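Local coordinates for protein 5-oxoprolinase subunit A (Thermus thermophilus, PDB 2DFA) that probably cleaves 5-oxoproline to L-glutamate at the expense of ATP hydrolysis, as one component of a complex with two partner proteins, at residues 2-7 with 27-32; 73-78 with 115-120; 160-165 with 216-221. All coordinates share one frame; numbering follows the deposited sequence.

Interaction 1. Residues 2-7 with 27-32; sequences KVDLNA and LVSSAN
Ser29 OG donates to Asp4 OD2 from above the carboxylate plane (2.7 Å). In the conformer of Ser30 described here, one of two deposited, Ser30 OG reaches the same oxygen on its syn side. Asp4 swings its CG anti to the backbone N (chi1 172°), which carries the carboxylate across to Ser29. Ser29 OG also accepts from Leu5 N at 3.0 Å, so a single hydroxyl ties together the side chain of one residue and the backbone of the next. Leu5 O in turn receives both Ser29 N and Ser30 N, at 2.9 and 3.1 Å, where the chain enters strand 30-34. Beyond this point the pairing is regular and parallel: Ala7 N makes a weak bond to Ser30 O, and Asn32 N donates to Ala7 O. The two strands belong to the beta-alpha-beta unit of strand 2-9, helix 21-24 and strand 30-34, neighbours in a curled parallel sheet consistent with the distorted barrel of the LamB/PxpA family. On the face carrying Asn6 and Ser30, Asn32 ND2 reaches Asn6 OD1 at 2.9 Å along a nearly straight N-H (172°), with the two amide planes 62° apart. Both amides are fixed further: Asn6 by Thr219, Glu163 and Lys109, Asn32 by His107 and Asp8. Ala7 CB packs against Val28 CG1 at 3.8 Å, a small apolar contact on the face away from the Asn6 amide. Every touching residue is buried. By contrast Lys2, at the start of the strand, is exposed and does not touch 27-32, while Leu27 packs on Ala233 of helix 229-241.

Interaction 2. Residues 73-78 with 115-120; sequences RREMAL and YLKACR
Lys117 reaches from helix 112-120 to the carboxylate of Glu75, its chain extended as far as CE and bent only at the last torsion (chi4 62°). CB, CG and CD pass alongside Glu75 OE1, with Lys117 CD nearest at 3.6 Å, so the aliphatic stem lies by one carboxylate oxygen before the charge reaches the other. Lys117 CE comes next, 3.8 Å from Met76 O and a little farther from Leu78 O. The bend then delivers Lys117 NZ to Glu75 OE2 at 2.7 Å, a salt bridge that uses the syn lone pair of the oxygen. NZ also donates to a water, which makes a weak bond to Leu78 O and so joins the amine to the far end of the loop. The Glu75 and Lys117 side chains meet at about a right angle. Glu75 OE1 turns to Arg120 NH2 for a longer salt bridge (3.5 Å), the carboxylate and guanidinium planes being 64° apart. The guanidinium lies with one face over Lys117 CA. Glu75, Lys117 and Arg120 thus make a salt-bridge network between helix 112-120 and the irregular segment leading into helix 80-100. That segment contains an inverse gamma turn centred on Ala77, closed by Leu78 N to Met76 O at 2.8 Å. Apart from these charges the two segments touch sparingly, burying 182 Å² in all, and Arg120 is exposed. The second subunit also packs on this loop: Arg74 forms a salt bridge with Glu82 of that subunit, and Glu75 packs on its Ala77.

Interaction 3. Residues 160-165 with 216-221; sequences VVLEAF and RADTLC
With CG anti to its carbonyl carbon (chi1 -68°), Asp218 turns its carboxylate back to Leu162, while Cys221, its SG anti to the backbone N (chi1 177°), brings that sulfur beside the Phe165 ring. Asp218 OD2 accepts from Leu162 N at 2.8 Å, met on the anti side and 20° out of the carboxylate plane. Leu162 O then takes both Asp218 N and Thr219 N, at 2.9 and 3.1 Å, so the aspartate binds both backbone groups of Leu162. Arg216 NE makes a salt bridge with Asp218 OD1. Replacing Asp218 by an alanine removes the carboxylate, which would probably leave Leu162 N without its acceptor and the Arg216 guanidinium without this partner. Farther on, strands 160-164 and 219-222 pair in parallel within the curled sheet, Ala164 N to Thr219 O and Cys221 N to Ala164 O (3.0 Å), the latter donor nearly in line with the carbonyl. On the face carrying Ala164 and Leu220, Ala164 CB presses on Ala217 CB at 3.5 Å, tighter than usual for two carbons, and also meets Leu220 CD2. Helix 189-201 covers this side through Met199. On the opposite face Glu163 CB rests on Thr219 CG2, and the extended glutamate runs on until OE2 lies 3.0 Å from Cys221 CB. That oxygen is held by Lys109, while Thr219 OG1 bonds to Asp4. Cys221 CB packs against CD2 and CE2 of Phe165, its SG obliquely 4.9 Å from the ring centroid, a sulfur-aromatic contact. Leu162 CD1 approaches the Arg216 guanidinium obliquely, nearest NE, and Leu162 CB packs against Arg216 O, a buried carbonyl with no partner in the model.

Overall arrangement
The contacts follow one another along the chain in series, each closing before the next opens. Interactions 1 and 3 lie on one curled parallel sheet, their centres about 10 Å apart, because strands 2-9 and 219-222 are neighbours: Asp4 O to Leu220 N is a probable backbone hydrogen bond between them. With that pairing, the two contacts make a continuous run of strands 30-34, 2-9, 219-222 and 160-164. Interaction 2 stands off the sheet, its centre about 24 Å from that of interaction 1 and 20 Å from that of interaction 3, beside the second subunit. Helix 112-120 still reaches it through a probable hydrogen bond between Tyr115 and Glu163, tying this periphery to the sheet.

Interaction 1. Residues 2-7 with 27-32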
loop_
_atom_site.group_PDB
_atom_site.type_symbol
_atom_site.label_atom_id
_atom_site.label_comp_id
_atom_site.label_asym_id
_atom_site.label_seq_id
_atom_site.Cartn_x
_atom_site.Cartn_y
_atom_site.Cartn_z
ATOM N N LYS A 2 -17.844 -39.297 -0.526
ATOM C CA LYS A 2 -16.797 -38.342 -0.885
ATOM C C LYS A 2 -16.861 -37.034 -0.100
ATOM O O LYS A 2 -17.903 -36.657 0.431
ATOM C CB LYS A 2 -16.865 -38.037 -2.384
ATOM C CG LYS A 2 -18.015 -37.134 -2.790
ATOM C CD LYS A 2 -18.152 -37.068 -4.304
ATOM C CE LYS A 2 -19.064 -35.927 -4.740
ATOM N NZ LYS A 2 -18.422 -34.590 -4.541
ATOM N N VAL A 3 -15.729 -36.347 -0.032
ATOM C CA VAL A 3 -15.654 -35.078 0.676
ATOM C C VAL A 3 -14.514 -34.248 0.111
ATOM O O VAL A 3 -13.537 -34.784 -0.418
ATOM C CB VAL A 3 -15.423 -35.290 2.195
ATOM C CG1 VAL A 3 -14.047 -35.868 2.441
ATOM C CG2 VAL A 3 -15.588 -33.967 2.944
ATOM N N ASP A 4 -14.641 -32.933 0.220
ATOM C CA ASP A 4 -13.606 -32.046 -0.271
ATOM C C ASP A 4 -12.730 -31.575 0.885
ATOM O O ASP A 4 -13.219 -31.296 1.979
ATOM C CB ASP A 4 -14.239 -30.841 -0.980
ATOM C CG ASP A 4 -13.218 -29.778 -1.355
ATOM O OD1 ASP A 4 -12.887 -28.932 -0.493
ATOM O OD2 ASP A 4 -12.737 -29.796 -2.504
ATOM N N LEU A 5 -11.429 -31.521 0.637
ATOM C CA LEU A 5 -10.465 -31.054 1.621
ATOM C C LEU A 5 -9.941 -29.734 1.075
ATOM O O LEU A 5 -9.374 -29.699 -0.017
ATOM C CB LEU A 5 -9.312 -32.052 1.759
ATOM C CG LEU A 5 -9.288 -32.934 3.011
ATOM C CD1 LEU A 5 -8.917 -32.088 4.221
ATOM C CD2 LEU A 5 -10.641 -33.593 3.207
ATOM N N ASN A 6 -10.133 -28.648 1.822
ATOM C CA ASN A 6 -9.670 -27.349 1.358
ATOM C C ASN A 6 -8.678 -26.697 2.315
ATOM O O ASN A 6 -8.697 -26.937 3.524
ATOM C CB ASN A 6 -10.863 -26.412 1.123
ATOM C CG ASN A 6 -11.308 -25.688 2.384
ATOM O OD1 ASN A 6 -10.670 -24.729 2.823
ATOM N ND2 ASN A 6 -12.405 -26.151 2.975
ATOM N N ALA A 7 -7.795 -25.880 1.756
ATOM C CA ALA A 7 -6.800 -25.176 2.548
ATOM C C ALA A 7 -6.500 -23.843 1.876
ATOM O O ALA A 7 -6.627 -23.707 0.655
ATOM C CB ALA A 7 -5.529 -26.004 2.653
ATOM N N LEU A 27 -2.090 -32.664 -1.040
ATOM C CA LEU A 27 -2.972 -33.292 -0.061
ATOM C C LEU A 27 -4.436 -32.852 -0.125
ATOM O O LEU A 27 -5.328 -33.592 0.295
ATOM C CB LEU A 27 -2.445 -33.018 1.348
ATOM C CG LEU A 27 -0.974 -33.332 1.625
ATOM C CD1 LEU A 27 -0.601 -32.823 3.009
ATOM C CD2 LEU A 27 -0.731 -34.830 1.510
ATOM N N VAL A 28 -4.692 -31.654 -0.642
ATOM C CA VAL A 28 -6.061 -31.144 -0.696
ATOM C C VAL A 28 -6.706 -31.253 -2.068
ATOM O O VAL A 28 -6.018 -31.443 -3.069
ATOM C CB VAL A 28 -6.108 -29.664 -0.244
ATOM C CG1 VAL A 28 -5.522 -29.531 1.153
ATOM C CG2 VAL A 28 -5.331 -28.796 -1.216
ATOM N N SER A 29 -8.030 -31.139 -2.114
ATOM C CA SER A 29 -8.737 -31.197 -3.384
ATOM C C SER A 29 -9.121 -29.797 -3.862
ATOM O O SER A 29 -9.362 -29.596 -5.044
ATOM C CB SER A 29 -9.983 -32.092 -3.291
ATOM O OG SER A 29 -10.858 -31.679 -2.257
ATOM N N SER A 30 -9.174 -28.831 -2.945
ATOM C CA SER A 30 -9.503 -27.451 -3.309
ATOM C C SER A 30 -8.633 -26.491 -2.500
ATOM O O SER A 30 -8.209 -26.809 -1.392
ATOM C CB SER A 30 -10.989 -27.130 -3.059
ATOM O OG SER A 30 -11.846 -27.809 -3.962
ATOM N N ALA A 31 -8.359 -25.322 -3.070
ATOM C CA ALA A 31 -7.543 -24.324 -2.387
ATOM C C ALA A 31 -8.228 -22.963 -2.480
ATOM O O ALA A 31 -8.914 -22.670 -3.460
ATOM C CB ALA A 31 -6.165 -24.258 -3.019
ATOM N N ASN A 32 -8.050 -22.149 -1.445
ATOM C CA ASN A 32 -8.631 -20.812 -1.403
ATOM C C ASN A 32 -7.444 -19.872 -1.585
ATOM O O ASN A 32 -6.626 -19.718 -0.682
ATOM C CB ASN A 32 -9.291 -20.570 -0.045
ATOM C CG ASN A 32 -10.032 -21.795 0.472
ATOM O OD1 ASN A 32 -10.949 -22.305 -0.175
ATOM N ND2 ASN A 32 -9.629 -22.276 1.642
#

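Interaction 2. Residues 73-78 with 115-120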
loop_
_atom_site.group_PDB
_atom_site.type_symbol
_atom_site.label_atom_id
_atom_site.label_comp_id
_atom_site.label_asym_id
_atom_site.label_seq_id
_atom_site.Cartn_x
_atom_site.Cartn_y
_atom_site.Cartn_z
ATOM N N ARG A 73 -6.670 -10.007 9.153
ATOM C CA ARG A 73 -7.147 -10.659 10.372
ATOM C C ARG A 73 -7.788 -9.674 11.342
ATOM O O ARG A 73 -8.195 -10.053 12.441
ATOM C CB ARG A 73 -5.984 -11.352 11.079
ATOM C CG ARG A 73 -5.258 -12.391 10.243
ATOM C CD ARG A 73 -6.063 -13.667 10.122
ATOM N NE ARG A 73 -5.247 -14.777 9.637
ATOM C CZ ARG A 73 -5.689 -16.024 9.498
ATOM N NH1 ARG A 73 -6.945 -16.323 9.809
ATOM N NH2 ARG A 73 -4.876 -16.971 9.047
ATOM N N ARG A 74 -7.876 -8.411 10.940
ATOM C CA ARG A 74 -8.446 -7.391 11.808
ATOM C C ARG A 74 -9.773 -6.837 11.305
ATOM O O ARG A 74 -9.906 -6.480 10.137
ATOM C CB ARG A 74 -7.432 -6.252 11.989
ATOM C CG ARG A 74 -6.086 -6.745 12.521
ATOM C CD ARG A 74 -5.096 -5.617 12.788
ATOM N NE ARG A 74 -4.684 -4.913 11.574
ATOM C CZ ARG A 74 -3.736 -3.982 11.552
ATOM N NH1 ARG A 74 -3.109 -3.659 12.679
ATOM N NH2 ARG A 74 -3.418 -3.367 10.417
ATOM N N GLU A 75 -10.754 -6.782 12.197
ATOM C CA GLU A 75 -12.074 -6.252 11.870
ATOM C C GLU A 75 -11.930 -4.830 11.326
ATOM O O GLU A 75 -11.181 -4.025 11.882
ATOM C CB GLU A 75 -12.948 -6.249 13.130
ATOM C CG GLU A 75 -14.147 -5.292 13.112
ATOM C CD GLU A 75 -15.181 -5.627 12.049
ATOM O OE1 GLU A 75 -15.052 -6.683 11.391
ATOM O OE2 GLU A 75 -16.132 -4.828 11.880
ATOM N N MET A 76 -12.637 -4.539 10.235
ATOM C CA MET A 76 -12.622 -3.215 9.608
ATOM C C MET A 76 -14.059 -2.786 9.324
ATOM O O MET A 76 -14.850 -3.555 8.775
ATOM C CB MET A 76 -11.836 -3.227 8.288
ATOM C CG MET A 76 -10.332 -3.375 8.433
ATOM S SD MET A 76 -9.458 -3.148 6.882
ATOM C CE MET A 76 -9.600 -1.344 6.655
ATOM N N ALA A 77 -14.390 -1.553 9.685
ATOM C CA ALA A 77 -15.741 -1.040 9.482
ATOM C C ALA A 77 -16.067 -0.682 8.031
ATOM O O ALA A 77 -16.343 0.477 7.722
ATOM C CB ALA A 77 -15.968 0.172 10.382
ATOM N N LEU A 78 -16.037 -1.672 7.140
ATOM C CA LEU A 78 -16.362 -1.430 5.737
ATOM C C LEU A 78 -17.876 -1.363 5.555
ATOM O O LEU A 78 -18.615 -2.126 6.175
ATOM C CB LEU A 78 -15.819 -2.551 4.838
ATOM C CG LEU A 78 -14.492 -2.360 4.097
ATOM C CD1 LEU A 78 -13.354 -2.174 5.094
ATOM C CD2 LEU A 78 -14.232 -3.586 3.219
ATOM N N TYR A 115 -14.492 -12.989 6.894
ATOM C CA TYR A 115 -15.266 -14.214 7.086
ATOM C C TYR A 115 -16.047 -14.084 8.397
ATOM O O TYR A 115 -17.261 -14.284 8.437
ATOM C CB TYR A 115 -14.311 -15.414 7.152
ATOM C CG TYR A 115 -14.978 -16.773 7.135
ATOM C CD1 TYR A 115 -15.613 -17.249 5.987
ATOM C CD2 TYR A 115 -14.955 -17.596 8.264
ATOM C CE1 TYR A 115 -16.206 -18.515 5.960
ATOM C CE2 TYR A 115 -15.546 -18.863 8.248
ATOM C CZ TYR A 115 -16.167 -19.315 7.094
ATOM O OH TYR A 115 -16.740 -20.569 7.071
ATOM N N LEU A 116 -15.340 -13.730 9.468
ATOM C CA LEU A 116 -15.966 -13.575 10.776
ATOM C C LEU A 116 -17.029 -12.474 10.788
ATOM O O LEU A 116 -18.087 -12.640 11.393
ATOM C CB LEU A 116 -14.900 -13.288 11.842
ATOM C CG LEU A 116 -13.875 -14.405 12.074
ATOM C CD1 LEU A 116 -12.894 -13.991 13.169
ATOM C CD2 LEU A 116 -14.597 -15.690 12.463
ATOM N N LYS A 117 -16.756 -11.351 10.126
ATOM C CA LYS A 117 -17.724 -10.257 10.086
ATOM C C LYS A 117 -18.983 -10.749 9.373
ATOM O O LYS A 117 -20.107 -10.428 9.772
ATOM C CB LYS A 117 -17.140 -9.046 9.347
ATOM C CG LYS A 117 -17.996 -7.782 9.430
ATOM C CD LYS A 117 -17.351 -6.645 8.645
ATOM C CE LYS A 117 -18.148 -5.345 8.744
ATOM N NZ LYS A 117 -18.250 -4.845 10.140
ATOM N N ALA A 118 -18.785 -11.540 8.322
ATOM C CA ALA A 118 -19.895 -12.098 7.553
ATOM C C ALA A 118 -20.752 -13.044 8.397
ATOM O O ALA A 118 -21.978 -13.049 8.287
ATOM C CB ALA A 118 -19.361 -12.842 6.340
ATOM N N CYS A 119 -20.105 -13.841 9.239
ATOM C CA CYS A 119 -20.825 -14.796 10.076
ATOM C C CYS A 119 -21.741 -14.165 11.119
ATOM O O CYS A 119 -22.647 -14.827 11.629
ATOM C CB CYS A 119 -19.838 -15.746 10.760
ATOM S SG CYS A 119 -19.033 -16.914 9.631
ATOM N N ARG A 120 -21.519 -12.892 11.437
ATOM C CA ARG A 120 -22.351 -12.219 12.433
ATOM C C ARG A 120 -23.014 -10.933 11.940
ATOM O O ARG A 120 -23.814 -10.333 12.661
ATOM C CB ARG A 120 -21.525 -11.914 13.686
ATOM C CG ARG A 120 -20.283 -11.082 13.432
ATOM C CD ARG A 120 -19.467 -10.900 14.706
ATOM N NE ARG A 120 -18.133 -10.368 14.431
ATOM C CZ ARG A 120 -17.882 -9.136 13.996
ATOM N NH1 ARG A 120 -18.875 -8.280 13.782
ATOM N NH2 ARG A 120 -16.630 -8.762 13.761
HETATM O O HOH W 1 -19.204 -1.813 9.512
#

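Interaction 3. Residues 160-165 with 216-221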
loop_
_atom_site.group_PDB
_atom_site.type_symbol
_atom_site.label_atom_id
_atom_site.label_comp_id
_atom_site.label_asym_id
_atom_site.label_seq_id
_atom_site.Cartn_x
_atom_site.Cartn_y
_atom_site.Cartn_z
ATOM N N VAL A 160 -24.831 -22.970 -1.880
ATOM C CA VAL A 160 -23.973 -22.890 -0.703
ATOM C C VAL A 160 -23.278 -24.212 -0.400
ATOM O O VAL A 160 -23.847 -25.282 -0.595
ATOM C CB VAL A 160 -24.777 -22.440 0.538
ATOM C CG1 VAL A 160 -25.411 -21.084 0.280
ATOM C CG2 VAL A 160 -25.835 -23.477 0.879
ATOM N N VAL A 161 -22.039 -24.118 0.070
ATOM C CA VAL A 161 -21.232 -25.283 0.419
ATOM C C VAL A 161 -20.901 -25.201 1.906
ATOM O O VAL A 161 -20.308 -24.221 2.358
ATOM C CB VAL A 161 -19.912 -25.310 -0.389
ATOM C CG1 VAL A 161 -19.089 -26.520 -0.001
ATOM C CG2 VAL A 161 -20.212 -25.326 -1.879
ATOM N N LEU A 162 -21.283 -26.230 2.661
ATOM C CA LEU A 162 -21.047 -26.254 4.101
ATOM C C LEU A 162 -19.661 -26.725 4.511
ATOM O O LEU A 162 -19.221 -27.819 4.156
ATOM C CB LEU A 162 -22.111 -27.114 4.787
ATOM C CG LEU A 162 -23.549 -26.664 4.514
ATOM C CD1 LEU A 162 -24.514 -27.501 5.346
ATOM C CD2 LEU A 162 -23.700 -25.183 4.858
ATOM N N GLU A 163 -18.983 -25.886 5.287
ATOM C CA GLU A 163 -17.635 -26.170 5.752
ATOM C C GLU A 163 -17.590 -26.630 7.205
ATOM O O GLU A 163 -18.344 -26.144 8.050
ATOM C CB GLU A 163 -16.770 -24.920 5.573
ATOM C CG GLU A 163 -15.369 -25.026 6.120
ATOM C CD GLU A 163 -14.505 -23.849 5.703
ATOM O OE1 GLU A 163 -14.910 -22.690 5.940
ATOM O OE2 GLU A 163 -13.416 -24.088 5.139
ATOM N N ALA A 164 -16.703 -27.579 7.482
ATOM C CA ALA A 164 -16.519 -28.110 8.829
ATOM C C ALA A 164 -15.030 -28.020 9.135
ATOM O O ALA A 164 -14.200 -28.031 8.220
ATOM C CB ALA A 164 -16.996 -29.567 8.904
ATOM N N PHE A 165 -14.692 -27.938 10.417
ATOM C CA PHE A 165 -13.299 -27.809 10.823
ATOM C C PHE A 165 -12.823 -28.912 11.756
ATOM O O PHE A 165 -13.019 -28.837 12.966
ATOM C CB PHE A 165 -13.083 -26.453 11.503
ATOM C CG PHE A 165 -13.554 -25.286 10.685
ATOM C CD1 PHE A 165 -14.912 -25.005 10.567
ATOM C CD2 PHE A 165 -12.640 -24.478 10.013
ATOM C CE1 PHE A 165 -15.353 -23.936 9.791
ATOM C CE2 PHE A 165 -13.072 -23.409 9.234
ATOM C CZ PHE A 165 -14.433 -23.138 9.124
ATOM N N ARG A 216 -22.683 -31.264 8.895
ATOM C CA ARG A 216 -22.659 -31.776 7.535
ATOM C C ARG A 216 -21.464 -31.113 6.872
ATOM O O ARG A 216 -21.438 -29.898 6.679
ATOM C CB ARG A 216 -23.958 -31.427 6.802
ATOM C CG ARG A 216 -24.325 -32.425 5.706
ATOM C CD ARG A 216 -23.985 -31.915 4.316
ATOM N NE ARG A 216 -24.886 -30.841 3.903
ATOM C CZ ARG A 216 -26.204 -30.978 3.779
ATOM N NH1 ARG A 216 -26.782 -32.145 4.035
ATOM N NH2 ARG A 216 -26.945 -29.946 3.397
ATOM N N ALA A 217 -20.465 -31.921 6.545
ATOM C CA ALA A 217 -19.247 -31.412 5.942
ATOM C C ALA A 217 -19.131 -31.638 4.439
ATOM O O ALA A 217 -18.741 -32.720 3.998
ATOM C CB ALA A 217 -18.046 -32.024 6.646
ATOM N N ASP A 218 -19.471 -30.622 3.652
ATOM C CA ASP A 218 -19.335 -30.731 2.205
ATOM C C ASP A 218 -17.838 -30.587 1.959
ATOM O O ASP A 218 -17.271 -31.189 1.047
ATOM C CB ASP A 218 -20.095 -29.612 1.485
ATOM C CG ASP A 218 -21.601 -29.732 1.639
ATOM O OD1 ASP A 218 -22.108 -30.876 1.651
ATOM O OD2 ASP A 218 -22.282 -28.688 1.728
ATOM N N THR A 219 -17.199 -29.785 2.805
ATOM C CA THR A 219 -15.766 -29.564 2.705
ATOM C C THR A 219 -15.162 -29.443 4.102
ATOM O O THR A 219 -15.812 -28.963 5.030
ATOM C CB THR A 219 -15.450 -28.280 1.882
ATOM O OG1 THR A 219 -14.031 -28.133 1.747
ATOM C CG2 THR A 219 -16.021 -27.049 2.570
ATOM N N LEU A 220 -13.924 -29.900 4.242
ATOM C CA LEU A 220 -13.205 -29.846 5.509
ATOM C C LEU A 220 -12.042 -28.865 5.382
ATOM O O LEU A 220 -11.187 -29.023 4.512
ATOM C CB LEU A 220 -12.653 -31.228 5.863
ATOM C CG LEU A 220 -13.660 -32.361 6.088
ATOM C CD1 LEU A 220 -12.909 -33.673 6.295
ATOM C CD2 LEU A 220 -14.529 -32.045 7.292
ATOM N N CYS A 221 -12.004 -27.864 6.257
ATOM C CA CYS A 221 -10.935 -26.869 6.219
ATOM C C CYS A 221 -9.698 -27.304 6.991
ATOM O O CYS A 221 -9.796 -27.813 8.105
ATOM C CB CYS A 221 -11.423 -25.534 6.782
ATOM S SG CYS A 221 -10.136 -24.250 6.858
#